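Dihydrodipicolinate synthase (Bacillus clausii KSM-K16, PDB 3E96) probably catalyses the 4-hydroxy-tetrahydrodipicolinate synthase reaction, condensing pyruvate with aspartate semialdehyde on the route to lysine. Local coordinates at residues V120-E134 and I149-L163. Residues are numbered along the deposited sequence; the frame is centred on the assembly and turned at random.
Sequences VTAGGVYAYFRDIIE and ISDRVLVDLAPLQNL
Y126 reaches across from helix 122-136 to the short helix 152-157. Its CB packs on V153 CG1 at 4.1 Å. CG stands anti to the backbone N (chi1 164°), which carries the ring over to D156 and L157. Ring atom CD1 then meets L157 CD2. CE1 lies 3.6 Å from D156 CB and equally close to D156 O, which sits at the ring edge. At the tip, Y126 OH is 2.8 Å from a water. That water donates to D156 O, so the two segments are joined through it. R130 CB covers part of one face of the ring and also touches L157 CD2, 3.9 Å away. The two helices are neighbours on the outside of an eight-stranded TIM barrel, and strand 140-144 lies between them in sequence. They run roughly parallel, with the axes of their short segments here 36° apart. L157 turns its other methyl, CD1, to F129 CB at 3.6 Å. F129 also packs on V142 of strand 140-144, towards the barrel wall. Beyond its CB, R130 bends away and grips D131 OD1 side-on with NE and NH2. An alanine in place of R130 would keep the CB contacts with the Y126 ring and L157, but would probably leave the D131 carboxylate without its side-on guanidinium partner. Further along, I133 CD1 meets both L160 CD1 and L163 CD1, each at 3.9 Å. At the opposite end, I149 CD1 touches both V120 CG2 and V125 CG2, and lies 3.7 Å from A122 N. V120 also packs on P281 of the second subunit.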
loop_
_atom_site.group_PDB
_atom_site.type_symbol
_atom_site.label_atom_id
_atom_site.label_comp_id
_atom_site.label_asym_id
_atom_site.label_seq_id
_atom_site.Cartn_x
_atom_site.Cartn_y
_atom_site.Cartn_z
ATOM N N VAL B 120 -10.247 0.624 3.787
ATOM C CA VAL B 120 -10.136 1.349 5.046
ATOM C C VAL B 120 -11.392 2.178 5.282
ATOM O O VAL B 120 -12.034 2.627 4.331
ATOM C CB VAL B 120 -8.925 2.312 5.050
ATOM C CG1 VAL B 120 -7.625 1.521 4.955
ATOM C CG2 VAL B 120 -9.039 3.306 3.891
ATOM N N THR B 121 -11.759 2.351 6.551
ATOM C CA THR B 121 -12.912 3.174 6.917
ATOM C C THR B 121 -12.467 4.043 8.086
ATOM O O THR B 121 -11.558 3.669 8.826
ATOM C CB THR B 121 -14.138 2.338 7.360
ATOM O OG1 THR B 121 -13.793 1.541 8.500
ATOM C CG2 THR B 121 -14.614 1.441 6.225
ATOM N N ALA B 122 -13.107 5.196 8.258
ATOM C CA ALA B 122 -12.738 6.118 9.327
ATOM C C ALA B 122 -12.629 5.456 10.697
ATOM O O ALA B 122 -11.617 5.604 11.381
ATOM C CB ALA B 122 -13.731 7.274 9.382
ATOM N N GLY B 123 -13.676 4.739 11.102
ATOM C CA GLY B 123 -13.657 4.082 12.399
ATOM C C GLY B 123 -12.507 3.099 12.525
ATOM O O GLY B 123 -11.874 2.993 13.578
ATOM N N GLY B 124 -12.236 2.381 11.438
ATOM C CA GLY B 124 -11.161 1.406 11.429
ATOM C C GLY B 124 -9.777 2.029 11.478
ATOM O O GLY B 124 -8.879 1.495 12.122
ATOM N N VAL B 125 -9.599 3.154 10.792
ATOM C CA VAL B 125 -8.307 3.838 10.773
ATOM C C VAL B 125 -8.027 4.389 12.165
ATOM O O VAL B 125 -6.902 4.326 12.657
ATOM C CB VAL B 125 -8.305 4.975 9.734
ATOM C CG1 VAL B 125 -7.002 5.776 9.815
ATOM C CG2 VAL B 125 -8.469 4.374 8.339
ATOM N N TYR B 126 -9.061 4.931 12.801
ATOM C CA TYR B 126 -8.908 5.439 14.154
ATOM C C TYR B 126 -8.403 4.294 15.041
ATOM O O TYR B 126 -7.419 4.439 15.757
ATOM C CB TYR B 126 -10.251 5.940 14.687
ATOM C CG TYR B 126 -10.249 6.126 16.185
ATOM C CD1 TYR B 126 -9.619 7.222 16.773
ATOM C CD2 TYR B 126 -10.819 5.166 17.017
ATOM C CE1 TYR B 126 -9.555 7.354 18.161
ATOM C CE2 TYR B 126 -10.757 5.283 18.400
ATOM C CZ TYR B 126 -10.125 6.377 18.965
ATOM O OH TYR B 126 -10.053 6.477 20.334
ATOM N N ALA B 127 -9.086 3.155 14.986
ATOM C CA ALA B 127 -8.706 1.996 15.785
ATOM C C ALA B 127 -7.293 1.533 15.440
ATOM O O ALA B 127 -6.514 1.180 16.325
ATOM C CB ALA B 127 -9.700 0.855 15.560
ATOM N N TYR B 128 -6.969 1.537 14.150
ATOM C CA TYR B 128 -5.645 1.119 13.704
ATOM C C TYR B 128 -4.555 1.905 14.429
ATOM O O TYR B 128 -3.677 1.325 15.066
ATOM C CB TYR B 128 -5.500 1.326 12.193
ATOM C CG TYR B 128 -4.135 0.947 11.663
ATOM C CD1 TYR B 128 -3.774 -0.389 11.495
ATOM C CD2 TYR B 128 -3.189 1.927 11.364
ATOM C CE1 TYR B 128 -2.501 -0.742 11.042
ATOM C CE2 TYR B 128 -1.919 1.590 10.913
ATOM C CZ TYR B 128 -1.579 0.256 10.754
ATOM O OH TYR B 128 -0.317 -0.072 10.316
ATOM N N PHE B 129 -4.616 3.229 14.331
ATOM C CA PHE B 129 -3.623 4.075 14.979
ATOM C C PHE B 129 -3.691 3.971 16.501
ATOM O O PHE B 129 -2.663 3.852 17.172
ATOM C CB PHE B 129 -3.806 5.533 14.552
ATOM C CG PHE B 129 -3.384 5.809 13.130
ATOM C CD1 PHE B 129 -2.098 5.488 12.697
ATOM C CD2 PHE B 129 -4.260 6.415 12.236
ATOM C CE1 PHE B 129 -1.685 5.773 11.389
ATOM C CE2 PHE B 129 -3.862 6.705 10.927
ATOM C CZ PHE B 129 -2.569 6.381 10.507
ATOM N N ARG B 130 -4.902 4.019 17.043
ATOM C CA ARG B 130 -5.066 3.939 18.490
ATOM C C ARG B 130 -4.455 2.669 19.071
ATOM O O ARG B 130 -3.708 2.733 20.045
ATOM C CB ARG B 130 -6.544 3.994 18.865
ATOM C CG ARG B 130 -6.788 3.954 20.366
ATOM C CD ARG B 130 -8.181 3.431 20.642
ATOM N NE ARG B 130 -8.357 2.111 20.040
ATOM C CZ ARG B 130 -9.527 1.500 19.908
ATOM N NH1 ARG B 130 -10.634 2.091 20.339
ATOM N NH2 ARG B 130 -9.592 0.305 19.335
ATOM N N ASP B 131 -4.770 1.520 18.478
ATOM C CA ASP B 131 -4.253 0.245 18.972
ATOM C C ASP B 131 -2.731 0.204 19.021
ATOM O O ASP B 131 -2.146 -0.281 19.990
ATOM C CB ASP B 131 -4.756 -0.919 18.113
ATOM C CG ASP B 131 -6.241 -1.182 18.290
ATOM O OD1 ASP B 131 -6.839 -0.647 19.247
ATOM O OD2 ASP B 131 -6.806 -1.938 17.470
ATOM N N ILE B 132 -2.091 0.704 17.971
ATOM C CA ILE B 132 -0.634 0.714 17.908
ATOM C C ILE B 132 -0.022 1.659 18.938
ATOM O O ILE B 132 0.940 1.305 19.623
ATOM C CB ILE B 132 -0.156 1.116 16.495
ATOM C CG1 ILE B 132 -0.577 0.037 15.491
ATOM C CG2 ILE B 132 1.361 1.326 16.489
ATOM C CD1 ILE B 132 -0.410 0.440 14.037
ATOM N N ILE B 133 -0.575 2.861 19.047
ATOM C CA ILE B 133 -0.060 3.838 20.001
ATOM C C ILE B 133 -0.210 3.343 21.441
ATOM O O ILE B 133 0.722 3.446 22.237
ATOM C CB ILE B 133 -0.783 5.197 19.844
ATOM C CG1 ILE B 133 -0.448 5.795 18.473
ATOM C CG2 ILE B 133 -0.361 6.158 20.953
ATOM C CD1 ILE B 133 -1.205 7.061 18.156
ATOM N N GLU B 134 -1.373 2.794 21.775
ATOM C CA GLU B 134 -1.584 2.304 23.134
ATOM C C GLU B 134 -0.684 1.117 23.464
ATOM O O GLU B 134 -0.158 1.023 24.573
ATOM C CB GLU B 134 -3.055 1.930 23.353
ATOM C CG GLU B 134 -4.011 3.094 23.126
ATOM C CD GLU B 134 -5.410 2.834 23.659
ATOM O OE1 GLU B 134 -5.927 1.714 23.472
ATOM O OE2 GLU B 134 -6.003 3.758 24.255
ATOM N N ILE B 149 -10.683 9.630 4.224
ATOM C CA ILE B 149 -10.839 9.404 5.656
ATOM C C ILE B 149 -11.020 10.739 6.379
ATOM O O ILE B 149 -10.192 11.638 6.266
ATOM C CB ILE B 149 -9.614 8.654 6.239
ATOM C CG1 ILE B 149 -9.473 7.281 5.568
ATOM C CG2 ILE B 149 -9.764 8.498 7.752
ATOM C CD1 ILE B 149 -10.653 6.343 5.796
ATOM N N SER B 150 -12.116 10.852 7.121
ATOM C CA SER B 150 -12.444 12.070 7.857
ATOM C C SER B 150 -11.383 12.547 8.836
ATOM O O SER B 150 -10.734 11.743 9.511
ATOM C CB SER B 150 -13.753 11.876 8.625
ATOM O OG SER B 150 -14.002 12.989 9.464
ATOM N N ASP B 151 -11.226 13.867 8.924
ATOM C CA ASP B 151 -10.270 14.458 9.849
ATOM C C ASP B 151 -10.711 14.184 11.281
ATOM O O ASP B 151 -9.941 14.370 12.225
ATOM C CB ASP B 151 -10.162 15.969 9.632
ATOM C CG ASP B 151 -9.535 16.317 8.301
ATOM O OD1 ASP B 151 -8.558 15.642 7.922
ATOM O OD2 ASP B 151 -10.011 17.264 7.642
ATOM N N ARG B 152 -11.956 13.749 11.441
ATOM C CA ARG B 152 -12.483 13.434 12.766
ATOM C C ARG B 152 -11.578 12.396 13.435
ATOM O O ARG B 152 -11.463 12.353 14.663
ATOM C CB ARG B 152 -13.911 12.887 12.653
ATOM C CG ARG B 152 -14.524 12.459 13.977
ATOM C CD ARG B 152 -14.635 13.629 14.946
ATOM N NE ARG B 152 -15.179 13.213 16.236
ATOM C CZ ARG B 152 -15.441 14.041 17.241
ATOM N NH1 ARG B 152 -15.209 15.342 17.111
ATOM N NH2 ARG B 152 -15.933 13.569 18.378
ATOM N N VAL B 153 -10.943 11.555 12.621
ATOM C CA VAL B 153 -10.031 10.538 13.134
ATOM C C VAL B 153 -8.917 11.189 13.955
ATOM O O VAL B 153 -8.532 10.681 15.009
ATOM C CB VAL B 153 -9.384 9.731 11.980
ATOM C CG1 VAL B 153 -8.295 8.814 12.529
ATOM C CG2 VAL B 153 -10.444 8.922 11.252
ATOM N N LEU B 154 -8.399 12.314 13.471
ATOM C CA LEU B 154 -7.327 13.015 14.171
ATOM C C LEU B 154 -7.852 13.664 15.448
ATOM O O LEU B 154 -7.179 13.665 16.480
ATOM C CB LEU B 154 -6.704 14.083 13.265
ATOM C CG LEU B 154 -5.979 13.559 12.018
ATOM C CD1 LEU B 154 -5.467 14.736 11.189
ATOM C CD2 LEU B 154 -4.820 12.662 12.438
ATOM N N VAL B 155 -9.054 14.222 15.371
ATOM C CA VAL B 155 -9.662 14.853 16.536
ATOM C C VAL B 155 -9.830 13.814 17.639
ATOM O O VAL B 155 -9.594 14.097 18.813
ATOM C CB VAL B 155 -11.045 15.445 16.192
ATOM C CG1 VAL B 155 -11.682 16.053 17.442
ATOM C CG2 VAL B 155 -10.899 16.503 15.110
ATOM N N ASP B 156 -10.226 12.603 17.261
ATOM C CA ASP B 156 -10.432 11.549 18.247
ATOM C C ASP B 156 -9.151 10.931 18.796
ATOM O O ASP B 156 -9.140 10.414 19.916
ATOM C CB ASP B 156 -11.344 10.459 17.673
ATOM C CG ASP B 156 -12.754 10.958 17.428
ATOM O OD1 ASP B 156 -13.145 11.945 18.080
ATOM O OD2 ASP B 156 -13.472 10.366 16.598
ATOM N N LEU B 157 -8.072 10.987 18.022
ATOM C CA LEU B 157 -6.792 10.437 18.465
ATOM C C LEU B 157 -6.008 11.425 19.320
ATOM O O LEU B 157 -5.209 11.023 20.165
ATOM C CB LEU B 157 -5.927 10.049 17.261
ATOM C CG LEU B 157 -6.269 8.806 16.442
ATOM C CD1 LEU B 157 -5.373 8.760 15.201
ATOM C CD2 LEU B 157 -6.067 7.563 17.287
ATOM N N ALA B 158 -6.248 12.715 19.099
ATOM C CA ALA B 158 -5.536 13.778 19.807
ATOM C C ALA B 158 -5.335 13.599 21.313
ATOM O O ALA B 158 -4.251 13.867 21.823
ATOM C CB ALA B 158 -6.211 15.119 19.539
ATOM N N PRO B 159 -6.370 13.147 22.041
ATOM C CA PRO B 159 -6.258 12.954 23.493
ATOM C C PRO B 159 -5.172 11.980 23.944
ATOM O O PRO B 159 -4.692 12.055 25.076
ATOM C CB PRO B 159 -7.655 12.474 23.887
ATOM C CG PRO B 159 -8.532 13.130 22.875
ATOM C CD PRO B 159 -7.755 12.920 21.598
ATOM N N LEU B 160 -4.789 11.054 23.073
ATOM C CA LEU B 160 -3.762 10.084 23.436
ATOM C C LEU B 160 -2.488 10.782 23.882
ATOM O O LEU B 160 -1.915 11.589 23.149
ATOM C CB LEU B 160 -3.463 9.148 22.261
ATOM C CG LEU B 160 -4.608 8.220 21.853
ATOM C CD1 LEU B 160 -4.230 7.481 20.568
ATOM C CD2 LEU B 160 -4.914 7.236 22.987
ATOM N N GLN B 161 -2.050 10.468 25.096
ATOM C CA GLN B 161 -0.845 11.066 25.652
ATOM C C GLN B 161 0.385 10.891 24.770
ATOM O O GLN B 161 1.211 11.796 24.660
ATOM C CB GLN B 161 -0.563 10.472 27.035
ATOM C CG GLN B 161 -1.424 11.069 28.127
ATOM C CD GLN B 161 -1.072 12.519 28.404
ATOM O OE1 GLN B 161 -1.856 13.257 29.001
ATOM N NE2 GLN B 161 0.118 12.932 27.979
ATOM N N ASN B 162 0.510 9.730 24.137
ATOM C CA ASN B 162 1.671 9.477 23.303
ATOM C C ASN B 162 1.592 9.933 21.853
ATOM O O ASN B 162 2.523 9.704 21.084
ATOM C CB ASN B 162 2.049 8.000 23.387
ATOM C CG ASN B 162 2.735 7.665 24.695
ATOM O OD1 ASN B 162 2.453 6.642 25.320
ATOM N ND2 ASN B 162 3.651 8.532 25.115
ATOM N N LEU B 163 0.488 10.564 21.464
ATOM C CA LEU B 163 0.399 11.081 20.101
ATOM C C LEU B 163 1.029 12.466 20.213
ATOM O O LEU B 163 0.423 13.391 20.769
ATOM C CB LEU B 163 -1.054 11.199 19.630
ATOM C CG LEU B 163 -1.184 11.761 18.206
ATOM C CD1 LEU B 163 -0.568 10.781 17.214
ATOM C CD2 LEU B 163 -2.637 12.005 17.865
HETATM O O HOH W 1 -8.103 8.264 21.364
#